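Local structure of putative acyl-CoA thioester hydrolase YbhC (Escherichia coli K-12, 3GRH) at residues D178-K183 with V195-N200; V226-D231 with V235-V240; Y307-A312 with F321-S326. The protein is a putative thioesterase, an outer-membrane lipoprotein of the pectinesterase family that neither binds pectin nor shows pectinesterase activity. All coordinates share one frame; numbering follows the deposited sequence.

Contact 1: D178-K183 with V195-N200; sequences DSCQSK and VFWSQN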
loop_
_atom_site.group_PDB
_atom_site.type_symbol
_atom_site.label_atom_id
_atom_site.label_comp_id
_atom_site.label_asym_id
_atom_site.label_seq_id
_atom_site.Cartn_x
_atom_site.Cartn_y
_atom_site.Cartn_z
ATOM N N ASP A 178 3.616 -20.994 -7.559
ATOM C CA ASP A 178 2.781 -22.225 -7.574
ATOM C C ASP A 178 1.425 -22.017 -6.929
ATOM O O ASP A 178 0.437 -22.575 -7.362
ATOM C CB ASP A 178 3.514 -23.332 -6.855
ATOM C CG ASP A 178 2.969 -24.697 -7.128
ATOM O OD1 ASP A 178 2.462 -24.982 -8.237
ATOM O OD2 ASP A 178 3.097 -25.486 -6.174
ATOM N N SER A 179 1.348 -21.170 -5.925
ATOM C CA SER A 179 0.050 -20.854 -5.305
ATOM C C SER A 179 -0.944 -20.198 -6.251
ATOM O O SER A 179 -2.182 -20.301 -6.081
ATOM C CB SER A 179 0.216 -19.973 -4.045
ATOM O OG SER A 179 0.638 -18.641 -4.334
ATOM N N CYS A 180 -0.434 -19.559 -7.277
ATOM C CA CYS A 180 -1.281 -18.917 -8.264
ATOM C C CYS A 180 -1.518 -19.834 -9.473
ATOM O O CYS A 180 -2.601 -19.871 -10.042
ATOM C CB CYS A 180 -0.582 -17.689 -8.744
ATOM S SG CYS A 180 -0.260 -16.460 -7.426
ATOM N N GLN A 181 -0.480 -20.538 -9.892
ATOM C CA GLN A 181 -0.463 -21.157 -11.204
ATOM C C GLN A 181 -1.323 -22.395 -11.182
ATOM O O GLN A 181 -1.813 -22.820 -12.208
ATOM C CB GLN A 181 0.963 -21.469 -11.651
ATOM C CG GLN A 181 1.668 -22.622 -10.977
ATOM C CD GLN A 181 1.631 -23.911 -11.731
ATOM O OE1 GLN A 181 1.404 -23.944 -12.945
ATOM N NE2 GLN A 181 1.839 -24.994 -11.015
ATOM N N SER A 182 -1.477 -22.965 -9.995
ATOM C CA SER A 182 -2.297 -24.142 -9.756
ATOM C C SER A 182 -3.811 -23.892 -9.859
ATOM O O SER A 182 -4.595 -24.823 -9.945
ATOM C CB SER A 182 -1.952 -24.650 -8.337
ATOM O OG SER A 182 -1.771 -23.555 -7.457
ATOM N N LYS A 183 -4.231 -22.631 -9.826
ATOM C CA LYS A 183 -5.649 -22.317 -9.818
ATOM C C LYS A 183 -6.300 -22.796 -11.085
ATOM O O LYS A 183 -5.734 -22.701 -12.171
ATOM C CB LYS A 183 -5.891 -20.815 -9.658
ATOM C CG LYS A 183 -5.438 -20.276 -8.325
ATOM C CD LYS A 183 -5.633 -18.740 -8.316
ATOM C CE LYS A 183 -5.154 -18.099 -7.033
ATOM N NZ LYS A 183 -5.220 -16.599 -7.184
ATOM N N VAL A 195 2.540 -7.226 -9.924
ATOM C CA VAL A 195 3.806 -7.230 -10.692
ATOM C C VAL A 195 4.955 -7.539 -9.745
ATOM O O VAL A 195 5.834 -8.313 -10.050
ATOM C CB VAL A 195 4.021 -5.870 -11.419
ATOM C CG1 VAL A 195 5.400 -5.857 -12.100
ATOM C CG2 VAL A 195 2.859 -5.609 -12.404
ATOM N N PHE A 196 4.990 -6.841 -8.615
ATOM C CA PHE A 196 6.027 -6.973 -7.606
ATOM C C PHE A 196 5.319 -7.490 -6.379
ATOM O O PHE A 196 4.438 -6.833 -5.851
ATOM C CB PHE A 196 6.679 -5.598 -7.334
ATOM C CG PHE A 196 7.934 -5.646 -6.624
ATOM C CD1 PHE A 196 9.145 -5.333 -7.261
ATOM C CD2 PHE A 196 7.992 -6.044 -5.350
ATOM C CE1 PHE A 196 10.310 -5.382 -6.588
ATOM C CE2 PHE A 196 9.247 -6.153 -4.659
ATOM C CZ PHE A 196 10.377 -5.804 -5.326
ATOM N N TRP A 197 5.706 -8.679 -5.931
ATOM C CA TRP A 197 5.100 -9.306 -4.742
ATOM C C TRP A 197 6.188 -9.774 -3.843
ATOM O O TRP A 197 7.038 -10.539 -4.210
ATOM C CB TRP A 197 4.285 -10.486 -5.175
ATOM C CG TRP A 197 3.679 -11.338 -4.128
ATOM C CD1 TRP A 197 3.523 -11.046 -2.809
ATOM C CD2 TRP A 197 3.075 -12.638 -4.313
ATOM N NE1 TRP A 197 2.921 -12.096 -2.170
ATOM C CE2 TRP A 197 2.691 -13.095 -3.059
ATOM C CE3 TRP A 197 2.977 -13.508 -5.401
ATOM C CZ2 TRP A 197 2.105 -14.332 -2.867
ATOM C CZ3 TRP A 197 2.340 -14.689 -5.220
ATOM C CH2 TRP A 197 1.940 -15.111 -3.983
ATOM N N SER A 198 6.181 -9.201 -2.659
ATOM C CA SER A 198 7.152 -9.574 -1.617
ATOM C C SER A 198 6.520 -10.169 -0.403
ATOM O O SER A 198 5.525 -9.662 0.051
ATOM C CB SER A 198 7.909 -8.364 -1.201
ATOM O OG SER A 198 8.851 -8.638 -0.163
ATOM N N GLN A 199 7.133 -11.266 0.085
ATOM C CA GLN A 199 6.862 -11.750 1.422
ATOM C C GLN A 199 8.064 -11.575 2.323
ATOM O O GLN A 199 8.127 -12.128 3.436
ATOM C CB GLN A 199 6.491 -13.208 1.391
ATOM C CG GLN A 199 5.297 -13.462 0.515
ATOM C CD GLN A 199 4.560 -14.619 1.004
ATOM O OE1 GLN A 199 5.160 -15.661 1.333
ATOM N NE2 GLN A 199 3.259 -14.432 1.207
ATOM N N ASN A 200 9.083 -10.873 1.880
ATOM C CA ASN A 200 10.342 -10.728 2.640
ATOM C C ASN A 200 10.148 -9.729 3.796
ATOM O O ASN A 200 9.818 -8.547 3.610
ATOM C CB ASN A 200 11.376 -10.171 1.634
ATOM C CG ASN A 200 12.754 -10.084 2.144
ATOM O OD1 ASN A 200 13.332 -8.969 2.291
ATOM N ND2 ASN A 200 13.313 -11.221 2.497
#

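Contact 2: V226-D231 with V235-V240; sequences VALRTD and VQINNV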
loop_
_atom_site.group_PDB
_atom_site.type_symbol
_atom_site.label_atom_id
_atom_site.label_comp_id
_atom_site.label_asym_id
_atom_site.label_seq_id
_atom_site.Cartn_x
_atom_site.Cartn_y
_atom_site.Cartn_z
ATOM N N VAL A 226 -2.736 -5.158 -9.455
ATOM C CA VAL A 226 -1.819 -4.697 -8.437
ATOM C C VAL A 226 -0.455 -4.426 -9.013
ATOM O O VAL A 226 0.083 -5.229 -9.786
ATOM C CB VAL A 226 -1.739 -5.760 -7.285
ATOM C CG1 VAL A 226 -0.723 -5.307 -6.237
ATOM C CG2 VAL A 226 -3.106 -6.029 -6.677
ATOM N N ALA A 227 0.126 -3.291 -8.619
ATOM C CA ALA A 227 1.485 -2.947 -8.942
ATOM C C ALA A 227 2.410 -3.589 -7.919
ATOM O O ALA A 227 3.241 -4.349 -8.256
ATOM C CB ALA A 227 1.671 -1.470 -8.975
ATOM N N LEU A 228 2.241 -3.243 -6.645
ATOM C CA LEU A 228 3.129 -3.713 -5.548
ATOM C C LEU A 228 2.237 -4.369 -4.523
ATOM O O LEU A 228 1.369 -3.744 -3.998
ATOM C CB LEU A 228 3.824 -2.547 -4.919
ATOM C CG LEU A 228 4.721 -2.902 -3.757
ATOM C CD1 LEU A 228 5.752 -3.978 -3.976
ATOM C CD2 LEU A 228 5.418 -1.570 -3.366
ATOM N N ARG A 229 2.567 -5.604 -4.162
ATOM C CA ARG A 229 1.991 -6.301 -3.026
ATOM C C ARG A 229 3.067 -6.600 -2.030
ATOM O O ARG A 229 4.137 -7.105 -2.408
ATOM C CB ARG A 229 1.398 -7.571 -3.474
ATOM C CG ARG A 229 0.938 -8.458 -2.375
ATOM C CD ARG A 229 0.182 -9.655 -2.764
ATOM N NE ARG A 229 -0.001 -10.591 -1.648
ATOM C CZ ARG A 229 -0.465 -11.822 -1.817
ATOM N NH1 ARG A 229 -0.859 -12.248 -3.014
ATOM N NH2 ARG A 229 -0.490 -12.627 -0.790
ATOM N N THR A 230 2.831 -6.271 -0.772
ATOM C CA THR A 230 3.819 -6.577 0.254
ATOM C C THR A 230 3.126 -7.266 1.418
ATOM O O THR A 230 2.094 -6.830 1.868
ATOM C CB THR A 230 4.701 -5.388 0.645
ATOM O OG1 THR A 230 5.585 -5.758 1.712
ATOM C CG2 THR A 230 3.895 -4.221 1.110
ATOM N N ASP A 231 3.705 -8.390 1.844
ATOM C CA ASP A 231 3.152 -9.186 2.980
ATOM C C ASP A 231 4.137 -9.250 4.156
ATOM O O ASP A 231 3.758 -9.749 5.244
ATOM C CB ASP A 231 2.897 -10.661 2.537
ATOM C CG ASP A 231 2.031 -10.830 1.317
ATOM O OD1 ASP A 231 1.358 -9.854 0.908
ATOM O OD2 ASP A 231 2.062 -11.990 0.735
ATOM N N VAL A 235 8.772 -3.466 6.547
ATOM C CA VAL A 235 9.061 -3.130 5.188
ATOM C C VAL A 235 9.161 -1.613 5.058
ATOM O O VAL A 235 8.359 -0.921 5.634
ATOM C CB VAL A 235 8.019 -3.677 4.288
ATOM C CG1 VAL A 235 8.048 -3.146 2.833
ATOM C CG2 VAL A 235 8.036 -5.198 4.366
ATOM N N GLN A 236 10.155 -1.135 4.329
ATOM C CA GLN A 236 10.368 0.293 4.126
ATOM C C GLN A 236 10.392 0.597 2.668
ATOM O O GLN A 236 11.148 -0.015 1.934
ATOM C CB GLN A 236 11.646 0.812 4.759
ATOM C CG GLN A 236 11.677 0.645 6.262
ATOM C CD GLN A 236 13.060 0.920 6.808
ATOM O OE1 GLN A 236 13.458 2.101 6.830
ATOM N NE2 GLN A 236 13.770 -0.137 7.280
ATOM N N ILE A 237 9.557 1.523 2.232
ATOM C CA ILE A 237 9.480 1.916 0.802
ATOM C C ILE A 237 9.714 3.414 0.798
ATOM O O ILE A 237 8.926 4.165 1.444
ATOM C CB ILE A 237 8.085 1.586 0.280
ATOM C CG1 ILE A 237 7.939 0.076 0.237
ATOM C CG2 ILE A 237 7.925 2.161 -1.084
ATOM C CD1 ILE A 237 6.530 -0.383 0.081
ATOM N N ASN A 238 10.802 3.873 0.153
ATOM C CA ASN A 238 11.182 5.275 0.222
ATOM C C ASN A 238 11.450 5.804 -1.177
ATOM O O ASN A 238 12.188 5.207 -1.948
ATOM C CB ASN A 238 12.408 5.492 1.111
ATOM C CG ASN A 238 12.824 6.918 1.124
ATOM O OD1 ASN A 238 13.953 7.280 0.674
ATOM N ND2 ASN A 238 11.922 7.772 1.572
ATOM N N ASN A 239 10.835 6.925 -1.520
ATOM C CA ASN A 239 11.072 7.567 -2.853
ATOM C C ASN A 239 10.829 6.609 -3.969
ATOM O O ASN A 239 11.684 6.397 -4.832
ATOM C CB ASN A 239 12.475 8.145 -2.936
ATOM C CG ASN A 239 12.647 9.116 -4.084
ATOM O OD1 ASN A 239 11.683 9.768 -4.515
ATOM N ND2 ASN A 239 13.867 9.154 -4.626
ATOM N N VAL A 240 9.651 5.983 -3.952
ATOM C CA VAL A 240 9.197 5.026 -4.986
ATOM C C VAL A 240 7.973 5.579 -5.645
ATOM O O VAL A 240 7.123 6.178 -4.987
ATOM C CB VAL A 240 9.008 3.614 -4.385
ATOM C CG1 VAL A 240 8.248 2.620 -5.318
ATOM C CG2 VAL A 240 10.330 3.031 -3.998
#

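Contact 3: Y307-A312 with F321-S326; sequences YVFAPA and FLAVNS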
loop_
_atom_site.group_PDB
_atom_site.type_symbol
_atom_site.label_atom_id
_atom_site.label_comp_id
_atom_site.label_asym_id
_atom_site.label_seq_id
_atom_site.Cartn_x
_atom_site.Cartn_y
_atom_site.Cartn_z
ATOM N N TYR A 307 -11.500 5.881 -5.104
ATOM C CA TYR A 307 -11.380 5.690 -3.657
ATOM C C TYR A 307 -9.929 5.487 -3.306
ATOM O O TYR A 307 -9.366 4.531 -3.780
ATOM C CB TYR A 307 -12.149 4.465 -3.137
ATOM C CG TYR A 307 -13.513 4.266 -3.742
ATOM C CD1 TYR A 307 -14.634 4.940 -3.273
ATOM C CD2 TYR A 307 -13.637 3.458 -4.858
ATOM C CE1 TYR A 307 -15.868 4.748 -3.910
ATOM C CE2 TYR A 307 -14.874 3.318 -5.505
ATOM C CZ TYR A 307 -15.954 3.956 -5.002
ATOM O OH TYR A 307 -17.209 3.752 -5.618
ATOM N N VAL A 308 -9.336 6.326 -2.466
ATOM C CA VAL A 308 -7.951 6.214 -2.212
ATOM C C VAL A 308 -7.618 5.015 -1.359
ATOM O O VAL A 308 -6.798 4.188 -1.699
ATOM C CB VAL A 308 -7.352 7.476 -1.605
ATOM C CG1 VAL A 308 -5.836 7.313 -1.373
ATOM C CG2 VAL A 308 -7.682 8.666 -2.554
ATOM N N PHE A 309 -8.274 4.908 -0.191
ATOM C CA PHE A 309 -7.950 3.864 0.771
ATOM C C PHE A 309 -9.044 2.835 0.922
ATOM O O PHE A 309 -10.226 3.185 1.075
ATOM C CB PHE A 309 -7.718 4.503 2.158
ATOM C CG PHE A 309 -6.538 5.366 2.232
ATOM C CD1 PHE A 309 -5.252 4.847 2.197
ATOM C CD2 PHE A 309 -6.722 6.703 2.367
ATOM C CE1 PHE A 309 -4.171 5.698 2.183
ATOM C CE2 PHE A 309 -5.643 7.543 2.445
ATOM C CZ PHE A 309 -4.381 7.032 2.336
ATOM N N ALA A 310 -8.671 1.545 0.890
ATOM C CA ALA A 310 -9.609 0.435 1.104
ATOM C C ALA A 310 -9.032 -0.574 2.061
ATOM O O ALA A 310 -8.560 -1.664 1.663
ATOM C CB ALA A 310 -9.894 -0.235 -0.243
ATOM N N PRO A 311 -8.966 -0.192 3.319
ATOM C CA PRO A 311 -8.444 -1.049 4.342
ATOM C C PRO A 311 -9.399 -2.248 4.634
ATOM O O PRO A 311 -10.661 -2.103 4.653
ATOM C CB PRO A 311 -8.339 -0.116 5.535
ATOM C CG PRO A 311 -9.234 0.941 5.298
ATOM C CD PRO A 311 -9.436 1.088 3.848
ATOM N N ALA A 312 -8.765 -3.363 4.932
ATOM C CA ALA A 312 -9.386 -4.624 5.268
ATOM C C ALA A 312 -9.036 -5.047 6.710
ATOM O O ALA A 312 -8.941 -6.238 7.046
ATOM C CB ALA A 312 -8.984 -5.733 4.281
ATOM N N PHE A 321 -4.393 1.871 8.442
ATOM C CA PHE A 321 -3.617 2.812 7.653
ATOM C C PHE A 321 -3.472 4.135 8.295
ATOM O O PHE A 321 -4.469 4.646 8.824
ATOM C CB PHE A 321 -4.193 2.992 6.256
ATOM C CG PHE A 321 -4.296 1.748 5.413
ATOM C CD1 PHE A 321 -3.562 0.632 5.627
ATOM C CD2 PHE A 321 -5.067 1.791 4.313
ATOM C CE1 PHE A 321 -3.706 -0.542 4.808
ATOM C CE2 PHE A 321 -5.254 0.630 3.526
ATOM C CZ PHE A 321 -4.567 -0.494 3.746
ATOM N N LEU A 322 -2.285 4.771 8.237
ATOM C CA LEU A 322 -2.149 6.139 8.732
ATOM C C LEU A 322 -1.511 6.921 7.626
ATOM O O LEU A 322 -0.488 6.472 7.134
ATOM C CB LEU A 322 -1.187 6.219 9.915
ATOM C CG LEU A 322 -0.852 7.567 10.445
ATOM C CD1 LEU A 322 -2.171 8.202 10.951
ATOM C CD2 LEU A 322 0.191 7.406 11.594
ATOM N N ALA A 323 -2.128 8.019 7.181
ATOM C CA ALA A 323 -1.492 8.926 6.220
ATOM C C ALA A 323 -1.236 10.200 6.991
ATOM O O ALA A 323 -2.170 10.790 7.551
ATOM C CB ALA A 323 -2.451 9.166 5.086
ATOM N N VAL A 324 0.024 10.592 7.064
ATOM C CA VAL A 324 0.488 11.782 7.827
ATOM C C VAL A 324 1.305 12.665 6.950
ATOM O O VAL A 324 2.127 12.201 6.176
ATOM C CB VAL A 324 1.188 11.318 9.157
ATOM C CG1 VAL A 324 2.331 10.436 8.876
ATOM C CG2 VAL A 324 1.605 12.503 9.970
ATOM N N ASN A 325 1.055 13.951 6.946
ATOM C CA ASN A 325 1.868 14.925 6.286
ATOM C C ASN A 325 1.958 14.577 4.761
ATOM O O ASN A 325 3.033 14.698 4.110
ATOM C CB ASN A 325 3.267 14.944 6.907
ATOM C CG ASN A 325 3.291 15.334 8.389
ATOM O OD1 ASN A 325 4.192 14.963 9.125
ATOM N ND2 ASN A 325 2.334 16.076 8.795
ATOM N N SER A 326 0.823 14.159 4.225
ATOM C CA SER A 326 0.724 13.650 2.865
ATOM C C SER A 326 -0.177 14.637 2.043
ATOM O O SER A 326 -0.592 15.667 2.540
ATOM C CB SER A 326 0.246 12.222 2.923
ATOM O OG SER A 326 1.332 11.375 3.371
#

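Contact 1: D178-K183 with V195-N200
Cys180 and Ser179, on helix 174-181, meet the benzo end of the Trp197 indole. The sulfur contact comes first: Cys180 SG lies 3.8 Å from Trp197 CZ3 and 5.0 Å from the centroid of the six-membered ring. At 66° off the ring normal it approaches obliquely, a Cys sulfur-aromatic contact. That sulfur is half of the disulfide to Cys192, so the atom touching the indole is fixed covalently to the chain that leads back toward strand 196-198. The polar neighbour is Ser179 OG, which sits at the ring edge, near its plane, 3.8 Å from Trp197 CH2; its hydrogen bond goes to Met176 O within the helix. Trp197 belongs to a short strand of the parallel beta-helix, the fold of the pectinesterase family, and its side chain carries the contact outward from that strand to a helix beside the solenoid. With CG anti to the backbone N (chi1 175°), the indole crosses about half of the 12.1 Å between Cys180 CA and Trp197 CA. Hydrogen bonding fixes the other end of the ring system, where Trp197 NE1 pairs with Asp231 OD2. Tyr122 meets the indole edge-to-face, and the Arg229 side chain touches it from strand 228-230.

Contact 2: V226-D231 with V235-V240
Leu228 and Ile237 point at each other tip to tip, the methyl Leu228 CD2 ending 3.8 Å from Ile237 CD1. Each chain is extended toward the other: Leu228 has CG anti to its own nitrogen (chi1 178°), and in Ile237 the longer branch, CG1, continues into CD1. Two residues away on each strand, Thr230 and Val235 behave differently and pass alongside one another, pointing opposite ways. Thr230 OG1 faces both methyls of the valine, 3.7 Å from Val235 CG2 and 3.8 Å from Val235 CG1, in van der Waals contact. Strands 228-230 and 235-238 lie on different faces of the parallel beta-helix, so these four buried side chains meet in the interior of the solenoid. Leu228 also touches Leu205 and Phe196 of the preceding strands, and Thr230 packs on Phe249 and Val251. Alternation along strand 228-230 turns Arg229 to the other side. There Arg229 NE gives Asp231 OD1 a 3.0 Å salt-bridge hydrogen bond on the syn lone pair, nearly in the guanidinium plane, while the second bond, from Arg229 NH2 to Asp231 OD2, is weak. Asp231 is further held by Thr252 OG1 at OD1 and by Gln199 NE2 at OD2.

Contact 3: Y307-A312 with F321-S326
Phe309 and Phe321 both carry CG beside the backbone N and opposite the carbonyl carbon (chi1 near -60° in each), which sends the two rings from their separate strands into the space between them. They cross obliquely, Phe309 CD1 coming within 3.7 Å of Phe321 CD2. Pro311 takes one face of the Phe321 ring: its CB stands 4.1 Å from the centroid of that ring and 25° off the normal, a CH-pi contact displaced toward the rim. Phe321 CE2 also reaches the proline backbone, 3.7 Å from Pro311 CA. At its far end Phe309 CZ lies 4.0 Å from Ala323 CB, so one aromatic ring bridges two residues of strand 321-324. Val308 CG1 covers a face of the Phe309 ring from within the same segment, and Phe295 meets that ring edge-to-face. Strands 309-311 and 321-324 run at 151° to each other, their axes approaching to 9.4 Å, on different faces of the parallel beta-helix, and the two rings lie in its interior. Cutting Phe321 back to an alanine is likely to open a gap beside Phe309 and leave Pro311 without the ring it packs on. The Ala310 side chain points away from strand 321-324 and lies about 4 Å from that of Asp280, the predicted nucleophile, and about 5 Å from that of Arg340, which probably binds substrate. The contact itself is wholly apolar, joined by dispersion and CH-pi attraction; its chemistry implies a hydrophobic backing for the strand whose other side borders the presumed active site.

How the contacts relate
From the N terminus the three contacts come in series, none nested in or crossing another. Contact 1, with 11 residues between its segments 178-183 and 195-200, ties a helix outside the beta-helix to its wall. Contact 2 closes a short link, three residues between segments 226-231 and 235-240, and contact 3 a longer one, with eight residues between segments 307-312 and 321-326; both join different faces across the interior. Strands 196-198 and 228-230 are parallel neighbours, so contacts 1 and 2 touch directly, Phe196 O accepting from Arg229 N. Contact 3 makes the same kind of face-to-face link farther along the solenoid, its centre about 14 Å from that of contact 2.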